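Local coordinates for protein antitoxin RnlB (Escherichia coli, PDB 6Y2P) that serves as the labile antitoxin of a type II toxin-antitoxin system, inhibiting the endonuclease activity of its cognate toxin RnlA, at residues 18-23 with 102-107; 50-55 with 62-67. One frame throughout, in Å; residues are numbered along the deposited sequence.

Contact 1 (18-23 with 102-107)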
loop_
_atom_site.group_PDB
_atom_site.type_symbol
_atom_site.label_atom_id
_atom_site.label_comp_id
_atom_site.label_asym_id
_atom_site.label_seq_id
_atom_site.Cartn_x
_atom_site.Cartn_y
_atom_site.Cartn_z
ATOM N N MET C 18 -5.627 -33.132 -6.872
ATOM C CA MET C 18 -5.324 -32.293 -5.729
ATOM C C MET C 18 -3.838 -31.928 -5.701
ATOM O O MET C 18 -2.978 -32.778 -5.940
ATOM C CB MET C 18 -5.697 -33.041 -4.473
ATOM C CG MET C 18 -5.214 -32.394 -3.239
ATOM S SD MET C 18 -6.171 -33.109 -1.923
ATOM C CE MET C 18 -5.007 -33.122 -0.579
ATOM N N ALA C 19 -3.531 -30.670 -5.412
ATOM C CA ALA C 19 -2.139 -30.285 -5.230
ATOM C C ALA C 19 -1.614 -30.775 -3.875
ATOM O O ALA C 19 -2.329 -30.766 -2.865
ATOM C CB ALA C 19 -1.976 -28.772 -5.346
ATOM N N THR C 20 -0.330 -31.163 -3.858
ATOM C CA THR C 20 0.342 -31.722 -2.686
ATOM C C THR C 20 1.369 -30.790 -2.039
ATOM O O THR C 20 2.062 -31.220 -1.115
ATOM C CB THR C 20 1.047 -33.028 -3.089
ATOM O OG1 THR C 20 2.043 -32.740 -4.085
ATOM C CG2 THR C 20 0.070 -34.076 -3.616
ATOM N N GLY C 21 1.385 -29.510 -2.396
ATOM C CA GLY C 21 2.390 -28.579 -1.898
ATOM C C GLY C 21 2.199 -27.217 -2.542
ATOM O O GLY C 21 1.163 -26.967 -3.152
ATOM N N PHE C 22 3.210 -26.322 -2.430
ATOM C CA PHE C 22 3.026 -24.963 -2.972
ATOM C C PHE C 22 3.081 -24.888 -4.502
ATOM O O PHE C 22 2.696 -23.857 -5.068
ATOM C CB PHE C 22 4.062 -23.986 -2.399
ATOM C CG PHE C 22 5.499 -24.279 -2.829
ATOM C CD1 PHE C 22 6.270 -25.153 -2.108
ATOM C CD2 PHE C 22 6.069 -23.667 -3.956
ATOM C CE1 PHE C 22 7.613 -25.399 -2.455
ATOM C CE2 PHE C 22 7.410 -23.924 -4.332
ATOM C CZ PHE C 22 8.168 -24.786 -3.571
ATOM N N GLU C 23 3.598 -25.899 -5.185
ATOM C CA GLU C 23 3.633 -25.877 -6.638
ATOM C C GLU C 23 2.255 -26.135 -7.237
ATOM O O GLU C 23 1.492 -26.969 -6.755
ATOM C CB GLU C 23 4.641 -26.902 -7.159
ATOM C CG GLU C 23 6.091 -26.550 -6.815
ATOM C CD GLU C 23 7.043 -27.703 -7.060
ATOM O OE1 GLU C 23 7.928 -27.568 -7.920
ATOM O OE2 GLU C 23 6.906 -28.748 -6.394
ATOM N N PRO C 102 -0.219 -34.777 6.610
ATOM C CA PRO C 102 0.156 -33.459 7.138
ATOM C C PRO C 102 1.369 -32.884 6.441
ATOM O O PRO C 102 1.575 -31.662 6.483
ATOM C CB PRO C 102 0.456 -33.740 8.617
ATOM C CG PRO C 102 0.760 -35.168 8.668
ATOM C CD PRO C 102 -0.144 -35.813 7.643
ATOM N N GLU C 103 2.165 -33.725 5.775
ATOM C CA GLU C 103 3.321 -33.212 5.061
ATOM C C GLU C 103 2.902 -32.374 3.846
ATOM O O GLU C 103 3.630 -31.450 3.460
ATOM C CB GLU C 103 4.243 -34.375 4.673
ATOM C CG GLU C 103 3.894 -35.115 3.393
ATOM C CD GLU C 103 2.946 -36.281 3.619
ATOM O OE1 GLU C 103 2.311 -36.306 4.704
ATOM O OE2 GLU C 103 2.834 -37.156 2.709
ATOM N N TYR C 104 1.716 -32.638 3.272
ATOM C CA TYR C 104 1.184 -31.770 2.220
ATOM C C TYR C 104 0.983 -30.359 2.752
ATOM O O TYR C 104 1.399 -29.371 2.128
ATOM C CB TYR C 104 -0.156 -32.306 1.695
ATOM C CG TYR C 104 -0.123 -33.612 0.927
ATOM C CD1 TYR C 104 1.077 -34.249 0.641
ATOM C CD2 TYR C 104 -1.303 -34.209 0.483
ATOM C CE1 TYR C 104 1.108 -35.438 -0.065
ATOM C CE2 TYR C 104 -1.278 -35.417 -0.221
ATOM C CZ TYR C 104 -0.064 -36.019 -0.491
ATOM O OH TYR C 104 -0.015 -37.195 -1.193
ATOM N N LEU C 105 0.353 -30.253 3.927
ATOM C CA LEU C 105 0.146 -28.959 4.558
ATOM C C LEU C 105 1.466 -28.336 4.995
ATOM O O LEU C 105 1.625 -27.116 4.929
ATOM C CB LEU C 105 -0.795 -29.129 5.752
ATOM C CG LEU C 105 -2.179 -29.667 5.367
ATOM C CD1 LEU C 105 -2.872 -30.261 6.551
ATOM C CD2 LEU C 105 -3.043 -28.562 4.767
ATOM N N GLU C 106 2.439 -29.156 5.398
ATOM C CA GLU C 106 3.729 -28.593 5.774
ATOM C C GLU C 106 4.395 -27.933 4.586
ATOM O O GLU C 106 5.079 -26.921 4.765
ATOM C CB GLU C 106 4.648 -29.663 6.396
ATOM N N ALA C 107 4.173 -28.470 3.375
ATOM C CA ALA C 107 4.762 -28.001 2.114
ATOM C C ALA C 107 3.898 -26.984 1.371
ATOM O O ALA C 107 4.211 -26.630 0.223
ATOM C CB ALA C 107 4.994 -29.187 1.186
#

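Contact 2 (50-55 with 62-67)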
loop_
_atom_site.group_PDB
_atom_site.type_symbol
_atom_site.label_atom_id
_atom_site.label_comp_id
_atom_site.label_asym_id
_atom_site.label_seq_id
_atom_site.Cartn_x
_atom_site.Cartn_y
_atom_site.Cartn_z
ATOM N N PHE C 50 -9.798 -29.775 -10.347
ATOM C CA PHE C 50 -8.526 -29.555 -9.668
ATOM C C PHE C 50 -8.794 -28.823 -8.354
ATOM O O PHE C 50 -9.444 -27.760 -8.354
ATOM C CB PHE C 50 -7.576 -28.680 -10.506
ATOM C CG PHE C 50 -6.843 -29.406 -11.582
ATOM C CD1 PHE C 50 -7.405 -29.549 -12.840
ATOM C CD2 PHE C 50 -5.572 -29.902 -11.356
ATOM C CE1 PHE C 50 -6.725 -30.201 -13.847
ATOM C CE2 PHE C 50 -4.874 -30.571 -12.351
ATOM C CZ PHE C 50 -5.451 -30.728 -13.599
ATOM N N ASP C 51 -8.273 -29.366 -7.255
ATOM C CA ASP C 51 -8.223 -28.666 -5.969
ATOM C C ASP C 51 -6.819 -28.086 -5.756
ATOM O O ASP C 51 -5.853 -28.832 -5.581
ATOM C CB ASP C 51 -8.592 -29.614 -4.829
ATOM C CG ASP C 51 -8.423 -28.979 -3.460
ATOM O OD1 ASP C 51 -8.088 -27.770 -3.378
ATOM O OD2 ASP C 51 -8.663 -29.673 -2.462
ATOM N N LEU C 52 -6.688 -26.762 -5.751
ATOM C CA LEU C 52 -5.356 -26.180 -5.678
ATOM C C LEU C 52 -5.009 -25.621 -4.299
ATOM O O LEU C 52 -4.069 -24.799 -4.188
ATOM C CB LEU C 52 -5.212 -25.100 -6.745
ATOM C CG LEU C 52 -5.689 -25.453 -8.165
ATOM C CD1 LEU C 52 -5.653 -24.226 -9.099
ATOM C CD2 LEU C 52 -4.824 -26.549 -8.764
ATOM N N LEU C 53 -5.676 -26.116 -3.243
ATOM C CA LEU C 53 -5.569 -25.514 -1.910
ATOM C C LEU C 53 -4.116 -25.318 -1.476
ATOM O O LEU C 53 -3.736 -24.233 -1.016
ATOM C CB LEU C 53 -6.301 -26.367 -0.879
ATOM C CG LEU C 53 -6.029 -25.900 0.558
ATOM C CD1 LEU C 53 -6.726 -24.584 0.740
ATOM C CD2 LEU C 53 -6.422 -26.895 1.656
ATOM N N CYS C 54 -3.270 -26.339 -1.657
ATOM C CA CYS C 54 -1.915 -26.200 -1.140
ATOM C C CYS C 54 -1.044 -25.282 -1.994
ATOM O O CYS C 54 -0.052 -24.741 -1.490
ATOM C CB CYS C 54 -1.228 -27.571 -1.087
ATOM S SG CYS C 54 -1.925 -28.748 0.144
ATOM N N ALA C 55 -1.489 -24.913 -3.186
ATOM C CA ALA C 55 -0.726 -23.922 -3.911
ATOM C C ALA C 55 -1.358 -22.546 -3.828
ATOM O O ALA C 55 -0.652 -21.528 -3.852
ATOM C CB ALA C 55 -0.601 -24.337 -5.377
ATOM N N ARG C 62 -9.663 -21.572 -5.628
ATOM C CA ARG C 62 -9.023 -22.789 -5.156
ATOM C C ARG C 62 -9.422 -23.986 -6.007
ATOM O O ARG C 62 -8.584 -24.852 -6.278
ATOM C CB ARG C 62 -9.367 -23.024 -3.685
ATOM C CG ARG C 62 -9.697 -24.448 -3.359
ATOM C CD ARG C 62 -9.720 -24.670 -1.899
ATOM N NE ARG C 62 -9.811 -26.100 -1.607
ATOM C CZ ARG C 62 -10.223 -26.597 -0.448
ATOM N NH1 ARG C 62 -10.571 -25.779 0.531
ATOM N NH2 ARG C 62 -10.264 -27.904 -0.273
ATOM N N PHE C 63 -10.656 -24.012 -6.494
ATOM C CA PHE C 63 -11.179 -25.113 -7.289
ATOM C C PHE C 63 -11.368 -24.681 -8.737
ATOM O O PHE C 63 -12.045 -23.685 -9.010
ATOM C CB PHE C 63 -12.518 -25.585 -6.747
ATOM C CG PHE C 63 -12.464 -26.163 -5.369
ATOM C CD1 PHE C 63 -12.204 -27.519 -5.173
ATOM C CD2 PHE C 63 -12.751 -25.372 -4.259
ATOM C CE1 PHE C 63 -12.215 -28.065 -3.886
ATOM C CE2 PHE C 63 -12.742 -25.905 -2.981
ATOM C CZ PHE C 63 -12.470 -27.245 -2.794
ATOM N N VAL C 64 -10.814 -25.452 -9.665
ATOM C CA VAL C 64 -10.881 -25.118 -11.084
ATOM C C VAL C 64 -11.183 -26.369 -11.895
ATOM O O VAL C 64 -10.574 -27.420 -11.662
ATOM C CB VAL C 64 -9.550 -24.488 -11.543
ATOM C CG1 VAL C 64 -9.502 -24.358 -13.043
ATOM C CG2 VAL C 64 -9.365 -23.143 -10.893
ATOM N N THR C 65 -12.100 -26.260 -12.859
ATOM C CA THR C 65 -12.356 -27.313 -13.841
ATOM C C THR C 65 -11.633 -27.055 -15.154
ATOM O O THR C 65 -11.402 -25.917 -15.551
ATOM C CB THR C 65 -13.830 -27.476 -14.184
ATOM O OG1 THR C 65 -14.341 -26.233 -14.725
ATOM C CG2 THR C 65 -14.623 -27.867 -12.987
ATOM N N LEU C 66 -11.251 -28.145 -15.804
ATOM C CA LEU C 66 -10.765 -28.098 -17.177
ATOM C C LEU C 66 -11.301 -29.302 -17.939
ATOM O O LEU C 66 -11.425 -30.403 -17.387
ATOM C CB LEU C 66 -9.236 -28.086 -17.255
ATOM C CG LEU C 66 -8.565 -26.892 -16.589
ATOM C CD1 LEU C 66 -8.100 -27.295 -15.225
ATOM C CD2 LEU C 66 -7.431 -26.401 -17.429
ATOM N N GLU C 67 -11.596 -29.087 -19.219
ATOM C CA GLU C 67 -12.040 -30.156 -20.098
ATOM C C GLU C 67 -10.867 -31.018 -20.547
ATOM O O GLU C 67 -9.724 -30.550 -20.650
ATOM C CB GLU C 67 -12.761 -29.576 -21.305
ATOM C CG GLU C 67 -14.157 -29.106 -20.964
ATOM C CD GLU C 67 -14.796 -28.260 -22.044
ATOM O OE1 GLU C 67 -14.751 -28.651 -23.240
ATOM O OE2 GLU C 67 -15.366 -27.208 -21.677
#

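Contact 1 (18-23 with 102-107)
Ala107 O accepts the one hydrogen bond between these segments, a weak one from Phe22 N at 2.9 Å, with an N-H...O angle of only 120°. Here the turn that follows strand 13-19 of the mixed sheet packs on the C-terminal end of the short helix 102-106, close to where Ala107 leaves helical geometry. The same oxygen lies 3.4 Å from Gly21 CA and sits at the edge of the Phe22 ring, in its plane, 3.4 Å from CD1. Gly21 suits this bend because its fully extended backbone is a shape glycine adopts readily. Phe22 also stacks edge-to-face with a ring on the chain of another protein.

The apolar weight falls on Tyr104. Thr20 lays its CG2 over one face of the phenol ring, 3.9 Å from the centroid and 20° off the normal, a CH-pi contact. With chi1 at 62°, Thr20 sets CG2 anti to its carbonyl carbon, which presents the methyl rather than the hydroxyl to the aromatic face. Met18 arrives differently: its CE touches the ring edge at CD2 (4.0 Å), after a side chain long and flexible enough to run in from the buried strand. Tyrosine serves here because its ring offers an apolar face while OH hydrogen-bonds to Glu3 OE1 of strand 2-7, the neighbour of strand 13-19. Nearer the backbone, Tyr104 CA points its hydrogen at Thr20 O, 3.5 Å away.

Contact 2 (50-55 with 62-67)
Asp51 and Arg62 form a two-pronged salt bridge where strand 46-51 gives way to helix 53-56, beside the antiparallel strand 63-69 of the five-stranded mixed sheet. The guanidinium meets the carboxylate side-on, NE to OD1 at 3.0 Å and NH2 to OD2 at 3.2 Å, with the two planes 25° apart. OD1 also accepts from Leu53 N at 2.9 Å, closing an Asx turn; NE and this amide approach from opposite faces of the carboxylate plane. The short acid is apt: with CG anti to its own N (chi1 174°), it can accept from Leu53 N, at the first residue of the helix, and still answer the arginine. The charge of Arg62 would probably favour the ionised carboxylate.

The guanidinium lies between hydrocarbon groups, Leu53 CB over one face and Phe63 CZ offset over the other, which probably limits its freedom. With Arg62 partly exposed, this is the more open end of the contact; the buried ladder beside it packs tightly. There Phe50 and Val64 make a hydrogen-bonded pair, with Phe50 N to Val64 O at 2.8 Å and Val64 N to Phe50 O at 3.0 Å. Asp51 and Phe63 follow as a non-hydrogen-bonded pair, their side chains on the other face of the sheet. On the face of Phe50 and Val64, the Leu66 and Phe50 side chains cross at about a right angle, with Leu66 CD1 against Phe50 CD1, a branched group filling the core. Leu52 CD1 and Val64 CG2 make a wider apolar contact, 4.3 Å apart, although Leu52 N is tied to Arg62 O at 2.7 Å.

The two contacts lie side by side, their centres about 13 Å apart, and share one sheet: strand 13-19 of contact 1 is the parallel neighbour of strand 46-51 of contact 2. The seam between them is marked by Ala19 N and Asp51 O, 3.0 Å apart and probably hydrogen-bonded. Past the strand ends, the turn at Gly21 and Phe22 packs through its carbonyls against Cys54 and Ala55 of helix 53-56. Along the sequence, contact 1 joins distant parts of the chain and contact 2 falls between them. Leu98 of helix 88-99 touches Met18 and Leu53, and both contacts reach a chain of another protein, through Phe22 and Ala107 and through Leu52 and Leu66.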